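Local coordinates for putative Glycosidase (Bacteroides thetaiotaomicron, PDB 3R67), which is a putative glycosidase, a mostly beta-stranded protein of the beta-fructosidase clan, whose members are five-bladed beta-propellers, at residues A194-G198 with K199-Y203; S214-L217 with I218-E221. All coordinates share one frame; numbering follows the deposited sequence.

Interaction 1: residues A194-G198 with K199-Y203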
ATOM      1  N   ALA A 194     -15.416   5.749   2.565  1.00 19.74           N
ATOM      2  CA  ALA A 194     -16.440   6.000   3.587  1.00 21.32           C
ATOM      3  C   ALA A 194     -16.271   7.370   4.269  1.00 26.91           C
ATOM      4  O   ALA A 194     -15.153   7.808   4.544  1.00 28.13           O
ATOM      5  CB  ALA A 194     -16.394   4.907   4.646  1.00 21.01           C
ATOM      6  N   LYS A 195     -17.393   7.994   4.599  1.00 23.22           N
ATOM      7  CA  LYS A 195     -17.456   9.259   5.307  1.00 23.52           C
ATOM      8  C   LYS A 195     -18.037   8.983   6.681  1.00 27.99           C
ATOM      9  O   LYS A 195     -19.123   8.410   6.777  1.00 29.34           O
ATOM     10  CB  LYS A 195     -18.279  10.270   4.495  1.00 27.24           C
ATOM     11  CG  LYS A 195     -17.917  11.727   4.733  1.00 37.42           C
ATOM     12  CD  LYS A 195     -18.464  12.586   3.604  1.00 45.94           C
ATOM     13  CE  LYS A 195     -17.969  14.004   3.667  1.00 61.89           C
ATOM     14  NZ  LYS A 195     -18.403  14.785   2.480  1.00 74.58           N
ATOM     15  N   ILE A 196     -17.266   9.275   7.737  1.00 23.40           N
ATOM     16  CA  ILE A 196     -17.640   9.084   9.150  1.00 23.71           C
ATOM     17  C   ILE A 196     -17.555  10.442   9.832  1.00 29.80           C
ATOM     18  O   ILE A 196     -16.522  11.117   9.709  1.00 29.56           O
ATOM     19  CB  ILE A 196     -16.738   8.005   9.844  1.00 24.79           C
ATOM     20  CG1 ILE A 196     -16.811   6.644   9.109  1.00 23.38           C
ATOM     21  CG2 ILE A 196     -17.065   7.855  11.343  1.00 25.58           C
ATOM     22  CD1 ILE A 196     -15.741   5.608   9.529  1.00 20.45           C
ATOM     23  N   ASP A 197     -18.646  10.855  10.518  1.00 27.95           N
ATOM     24  CA  ASP A 197     -18.773  12.127  11.250  1.00 29.52           C
ATOM     25  C   ASP A 197     -18.434  13.329  10.308  1.00 34.52           C
ATOM     26  O   ASP A 197     -17.736  14.254  10.728  1.00 35.51           O
ATOM     27  CB  ASP A 197     -17.851  12.108  12.503  1.00 30.54           C
ATOM     28  CG  ASP A 197     -18.246  12.993  13.686  1.00 42.04           C
ATOM     29  OD1 ASP A 197     -19.211  13.791  13.548  1.00 38.48           O
ATOM     30  OD2 ASP A 197     -17.622  12.851  14.766  1.00 51.97           O
ATOM     31  N   GLY A 198     -18.908  13.268   9.059  1.00 30.79           N
ATOM     32  CA  GLY A 198     -18.703  14.306   8.050  1.00 32.07           C
ATOM     33  C   GLY A 198     -17.285  14.461   7.522  1.00 36.83           C
ATOM     34  O   GLY A 198     -16.997  15.445   6.834  1.00 39.11           O
ATOM     35  N   LYS A 199     -16.391  13.505   7.827  1.00 29.45           N
ATOM     36  CA  LYS A 199     -14.983  13.495   7.411  1.00 26.64           C
ATOM     37  C   LYS A 199     -14.576  12.199   6.719  1.00 26.45           C
ATOM     38  O   LYS A 199     -15.223  11.158   6.882  1.00 24.21           O
ATOM     39  CB  LYS A 199     -14.067  13.663   8.651  1.00 28.78           C
ATOM     40  CG  LYS A 199     -14.177  14.949   9.440  1.00 42.11           C
ATOM     41  CD  LYS A 199     -13.355  14.784  10.726  1.00 51.87           C
ATOM     42  CE  LYS A 199     -13.386  15.965  11.665  1.00 59.23           C
ATOM     43  NZ  LYS A 199     -14.743  16.214  12.221  1.00 72.81           N
ATOM     44  N   TYR A 200     -13.454  12.256   6.000  1.00 21.71           N
ATOM     45  CA  TYR A 200     -12.761  11.124   5.420  1.00 19.15           C
ATOM     46  C   TYR A 200     -11.666  10.755   6.390  1.00 21.36           C
ATOM     47  O   TYR A 200     -11.173  11.637   7.100  1.00 22.10           O
ATOM     48  CB  TYR A 200     -12.247  11.429   4.019  1.00 20.41           C
ATOM     49  CG  TYR A 200     -13.341  11.807   3.054  1.00 22.96           C
ATOM     50  CD1 TYR A 200     -14.260  10.861   2.607  1.00 24.17           C
ATOM     51  CD2 TYR A 200     -13.404  13.087   2.509  1.00 24.98           C
ATOM     52  CE1 TYR A 200     -15.245  11.191   1.684  1.00 25.04           C
ATOM     53  CE2 TYR A 200     -14.390  13.429   1.586  1.00 26.96           C
ATOM     54  CZ  TYR A 200     -15.310  12.475   1.178  1.00 33.92           C
ATOM     55  OH  TYR A 200     -16.284  12.786   0.265  1.00 37.58           O
ATOM     56  N   TRP A 201     -11.321   9.471   6.481  1.00 15.64           N
ATOM     57  CA  TRP A 201     -10.352   8.980   7.466  1.00 14.19           C
ATOM     58  C   TRP A 201      -9.281   8.108   6.849  1.00 17.36           C
ATOM     59  O   TRP A 201      -9.555   7.368   5.899  1.00 16.09           O
ATOM     60  CB  TRP A 201     -11.106   8.153   8.531  1.00 12.86           C
ATOM     61  CG  TRP A 201     -12.097   8.945   9.339  1.00 14.72           C
ATOM     62  CD1 TRP A 201     -13.337   9.354   8.943  1.00 18.30           C
ATOM     63  CD2 TRP A 201     -11.942   9.389  10.690  1.00 15.09           C
ATOM     64  NE1 TRP A 201     -13.937  10.082   9.943  1.00 18.68           N
ATOM     65  CE2 TRP A 201     -13.105  10.121  11.027  1.00 19.81           C
ATOM     66  CE3 TRP A 201     -10.924   9.251  11.653  1.00 16.22           C
ATOM     67  CZ2 TRP A 201     -13.288  10.698  12.291  1.00 19.81           C
ATOM     68  CZ3 TRP A 201     -11.101   9.835  12.902  1.00 18.24           C
ATOM     69  CH2 TRP A 201     -12.266  10.557  13.206  1.00 19.77           C
HETATM   70  N   MSE A 202      -8.063   8.156   7.418  1.00 14.78           N
HETATM   71  CA  MSE A 202      -6.993   7.252   6.978  1.00 12.88           C
HETATM   72  C   MSE A 202      -6.052   6.862   8.101  1.00 17.14           C
HETATM   73  O   MSE A 202      -5.742   7.667   8.972  1.00 19.28           O
HETATM   74  CB  MSE A 202      -6.136   7.832   5.839  1.00 13.57           C
HETATM   75  CG  MSE A 202      -5.240   9.002   6.243  1.00 19.96           C
HETATM   76 SE   MSE A 202      -4.028   9.541   4.816  0.75 25.64          SE
HETATM   77  CE  MSE A 202      -5.155   9.293   3.560  1.00 21.48           C
ATOM     78  N   TYR A 203      -5.537   5.638   8.011  1.00 12.30           N
ATOM     79  CA  TYR A 203      -4.449   5.124   8.828  1.00 12.26           C
ATOM     80  C   TYR A 203      -3.208   5.306   8.016  1.00 17.52           C
ATOM     81  O   TYR A 203      -3.250   5.037   6.814  1.00 15.63           O
ATOM     82  CB  TYR A 203      -4.680   3.661   9.240  1.00 13.61           C
ATOM     83  CG  TYR A 203      -5.958   3.453  10.011  1.00 18.01           C
ATOM     84  CD1 TYR A 203      -6.001   3.638  11.392  1.00 20.54           C
ATOM     85  CD2 TYR A 203      -7.134   3.080   9.363  1.00 18.68           C
ATOM     86  CE1 TYR A 203      -7.187   3.487  12.103  1.00 21.27           C
ATOM     87  CE2 TYR A 203      -8.322   2.909  10.071  1.00 19.91           C
ATOM     88  CZ  TYR A 203      -8.343   3.123  11.437  1.00 26.05           C
ATOM     89  OH  TYR A 203      -9.509   2.974  12.133  1.00 31.28           O
TER
HETATM   90  O   HOH W   1     -12.594   7.742   4.683  1.00 19.67           O
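Lys195 crosses Tyr200 at a slant on one face of a tight beta hairpin, its chain passing over one face of the tyrosine ring. With CG anti to the backbone N (chi1 -153°) and the chain extended beyond it, the lysine can be followed outward atom by atom. CB stays near the backbone, facing Lys199 O; Lys195 CG is 3.5 Å from that same Lys199 O and begins the passage over the ring. Lys195 CD and CE then both come to 4.0 Å from Tyr200 CZ, and Lys195 NZ ends 3.7 Å from Tyr200 OH. The methylenes lie along the ring face.

The other face of the hairpin carries Ile196 and Trp201, whose side chains cross at about a right angle. Here the carbonyl oxygen of Ile196 is gripped by two donors. Trp201 NE1 reaches Ile196 O at 2.8 Å with an almost straight N-H...O angle of 174°, the oxygen lying in the indole plane, while Lys199 N approaches at 3.0 Å from the opposite face of the carbonyl. The Trp201 bond, straight and in the ring plane, helps set the rotation of the indole, and Ile196 CB rests 3.5 Å from Trp201 NE1. Lys199 O in turn accepts from Ile196 N, giving the antiparallel hydrogen-bonded pair that closes a type I' turn; Asp197 and Gly198 at its corners both have positive phi. Farther from the turn, a water accepts from Trp201 N and lies 2.6 Å from Ala194 O, to which it probably donates, so that it links the two arms.

The hairpin joins strands 190-196 and 199-204. Trp201 packs on Val211 and Thr213 of strand 210-214 and on Val183 of strand 180-187, while Ala194 and Ile196 lean on Met254 of strand 245-255.

Interaction 2: residues S214-L217 with I218-E221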
ATOM      1  N   SER A 214      -9.774  14.249   6.559  1.00 23.06           N
ATOM      2  CA  SER A 214      -9.890  15.190   5.436  1.00 23.11           C
ATOM      3  C   SER A 214     -11.347  15.494   5.126  1.00 28.09           C
ATOM      4  O   SER A 214     -12.217  14.676   5.421  1.00 26.23           O
ATOM      5  CB  SER A 214      -9.214  14.609   4.193  1.00 21.74           C
ATOM      6  OG  SER A 214      -9.170  15.523   3.113  1.00 21.62           O
ATOM      7  N   THR A 215     -11.615  16.652   4.502  1.00 26.98           N
ATOM      8  CA  THR A 215     -12.963  16.997   4.050  1.00 27.68           C
ATOM      9  C   THR A 215     -12.975  17.054   2.510  1.00 31.12           C
ATOM     10  O   THR A 215     -14.043  17.210   1.909  1.00 32.82           O
ATOM     11  CB  THR A 215     -13.461  18.310   4.673  1.00 38.97           C
ATOM     12  OG1 THR A 215     -12.592  19.382   4.305  1.00 40.40           O
ATOM     13  CG2 THR A 215     -13.613  18.226   6.187  1.00 39.09           C
ATOM     14  N   ASP A 216     -11.800  16.918   1.869  1.00 25.78           N
ATOM     15  CA  ASP A 216     -11.718  17.044   0.414  1.00 25.22           C
ATOM     16  C   ASP A 216     -10.878  15.924  -0.251  1.00 29.56           C
ATOM     17  O   ASP A 216     -10.709  15.984  -1.475  1.00 29.54           O
ATOM     18  CB  ASP A 216     -11.112  18.411   0.051  1.00 26.76           C
ATOM     19  CG  ASP A 216      -9.728  18.698   0.621  1.00 34.39           C
ATOM     20  OD1 ASP A 216      -9.008  17.734   0.969  1.00 33.95           O
ATOM     21  OD2 ASP A 216      -9.342  19.880   0.663  1.00 42.61           O
ATOM     22  N   LEU A 217     -10.318  14.954   0.542  1.00 24.85           N
ATOM     23  CA  LEU A 217      -9.520  13.791   0.090  1.00 23.42           C
ATOM     24  C   LEU A 217      -8.106  14.159  -0.418  1.00 26.69           C
ATOM     25  O   LEU A 217      -7.313  13.254  -0.722  1.00 23.31           O
ATOM     26  CB  LEU A 217     -10.238  13.031  -1.042  1.00 23.02           C
ATOM     27  CG  LEU A 217     -11.562  12.367  -0.676  1.00 28.30           C
ATOM     28  CD1 LEU A 217     -12.359  12.109  -1.882  1.00 28.13           C
ATOM     29  CD2 LEU A 217     -11.353  11.095   0.129  1.00 29.70           C
ATOM     30  N   ILE A 218      -7.781  15.456  -0.464  1.00 25.26           N
ATOM     31  CA  ILE A 218      -6.500  15.964  -0.956  1.00 25.91           C
ATOM     32  C   ILE A 218      -5.646  16.460   0.226  1.00 29.78           C
ATOM     33  O   ILE A 218      -4.475  16.089   0.332  1.00 28.46           O
ATOM     34  CB  ILE A 218      -6.783  17.092  -1.997  1.00 30.74           C
ATOM     35  CG1 ILE A 218      -7.611  16.577  -3.213  1.00 31.28           C
ATOM     36  CG2 ILE A 218      -5.533  17.861  -2.426  1.00 33.15           C
ATOM     37  CD1 ILE A 218      -7.158  15.391  -3.902  1.00 36.90           C
ATOM     38  N   ASN A 219      -6.233  17.302   1.095  1.00 27.65           N
ATOM     39  CA  ASN A 219      -5.581  17.898   2.256  1.00 27.74           C
ATOM     40  C   ASN A 219      -5.954  17.118   3.489  1.00 31.90           C
ATOM     41  O   ASN A 219      -7.122  17.112   3.888  1.00 33.78           O
ATOM     42  CB  ASN A 219      -5.975  19.365   2.378  1.00 25.42           C
ATOM     43  CG  ASN A 219      -5.574  20.168   1.165  1.00 41.41           C
ATOM     44  OD1 ASN A 219      -4.391  20.422   0.907  1.00 38.82           O
ATOM     45  ND2 ASN A 219      -6.555  20.577   0.383  1.00 28.25           N
ATOM     46  N   TRP A 220      -4.965  16.416   4.060  1.00 25.72           N
ATOM     47  CA  TRP A 220      -5.133  15.548   5.214  1.00 23.56           C
ATOM     48  C   TRP A 220      -4.498  16.173   6.435  1.00 28.81           C
ATOM     49  O   TRP A 220      -3.448  16.799   6.343  1.00 29.66           O
ATOM     50  CB  TRP A 220      -4.536  14.159   4.928  1.00 19.79           C
ATOM     51  CG  TRP A 220      -5.302  13.427   3.868  1.00 19.68           C
ATOM     52  CD1 TRP A 220      -5.145  13.534   2.513  1.00 22.45           C
ATOM     53  CD2 TRP A 220      -6.399  12.529   4.073  1.00 18.25           C
ATOM     54  NE1 TRP A 220      -6.059  12.739   1.866  1.00 20.74           N
ATOM     55  CE2 TRP A 220      -6.859  12.128   2.799  1.00 21.12           C
ATOM     56  CE3 TRP A 220      -7.025  12.003   5.216  1.00 18.95           C
ATOM     57  CZ2 TRP A 220      -7.905  11.217   2.636  1.00 19.09           C
ATOM     58  CZ3 TRP A 220      -8.078  11.119   5.050  1.00 19.36           C
ATOM     59  CH2 TRP A 220      -8.506  10.732   3.776  1.00 19.18           C
ATOM     60  N   GLU A 221      -5.149  15.991   7.585  1.00 25.44           N
ATOM     61  CA  GLU A 221      -4.716  16.555   8.849  1.00 26.64           C
ATOM     62  C   GLU A 221      -4.402  15.439   9.884  1.00 30.44           C
ATOM     63  O   GLU A 221      -5.339  14.831  10.410  1.00 30.32           O
ATOM     64  CB  GLU A 221      -5.809  17.499   9.378  1.00 29.31           C
ATOM     65  CG  GLU A 221      -5.437  18.221  10.653  1.00 40.28           C
ATOM     66  CD  GLU A 221      -6.569  19.034  11.237  1.00 60.44           C
ATOM     67  OE1 GLU A 221      -7.464  18.434  11.872  1.00 51.99           O
ATOM     68  OE2 GLU A 221      -6.552  20.274  11.078  1.00 63.84           O
TER
HETATM   69  O   HOH W   2      -9.306  18.789   4.200  1.00 25.90           O
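Ser214 meets Trp220 and Asn219 across a short loop. Its CB sits over the centre of the indole six-membered ring, 3.5 Å from the centroid and 11° off the normal, a CH-pi contact. Its hydroxyl, held anti to the backbone N, points into the loop and donates to Asn219 O at 2.7 Å from above that carbonyl plane. The same OG accepts from the backbone N atoms of Asp216 and Leu217, so one buried serine meets both the ST turn and the ST motif definitions and ties the loop's start to its return. At Thr215 the backbone N donates to a water that itself donates to Asn219 O, giving that carbonyl a second donor.

These bonds belong to the connection between strands 210-214 and 221-222, an antiparallel pair at the rim of a mixed sheet. Asp216 next turns its carboxylate inward: with CG between the backbone N and the carbonyl carbon (chi1 58°), OD1 accepts from Asn219 N at 2.8 Å on the syn side and from Ile218 N at 3.0 Å from above the carboxylate plane. Asp216 OD2 accepts from Asn219 ND2 at 2.9 Å, again on the syn side, although the carboxylate and amide planes are 55° apart. The amide oxygen, Asn219 OD1, is hydrogen-bonded to Lys166 NZ. Leu217, which has a positive phi, presents its carbonyl to the tryptophan: Trp220 NE1 donates weakly to Leu217 O at 2.9 Å, while Leu217 CD2 lies 4.3 Å from Trp220 CZ2.

How the interactions relate
Interaction 1 and interaction 2 follow one another along the chain with ten residues between them, and their centres are about 10 Å apart. Strand 199-204 of the hairpin pairs with strand 210-214, which leads into the 214-221 loop, and their joint is marked by Tyr200 N, 2.8 Å from Ser214 O, probably a hydrogen bond. Side chains reinforce it: Tyr200 CG lies 3.6 Å from Leu217 CD2, and selenomethionine Met202 CE is 3.4 Å from Trp220 CE2. Tyr200 thus links the two contacts through both its backbone and its side chain. Both centres lie about 18 Å from the chain's centre, on the same side of it.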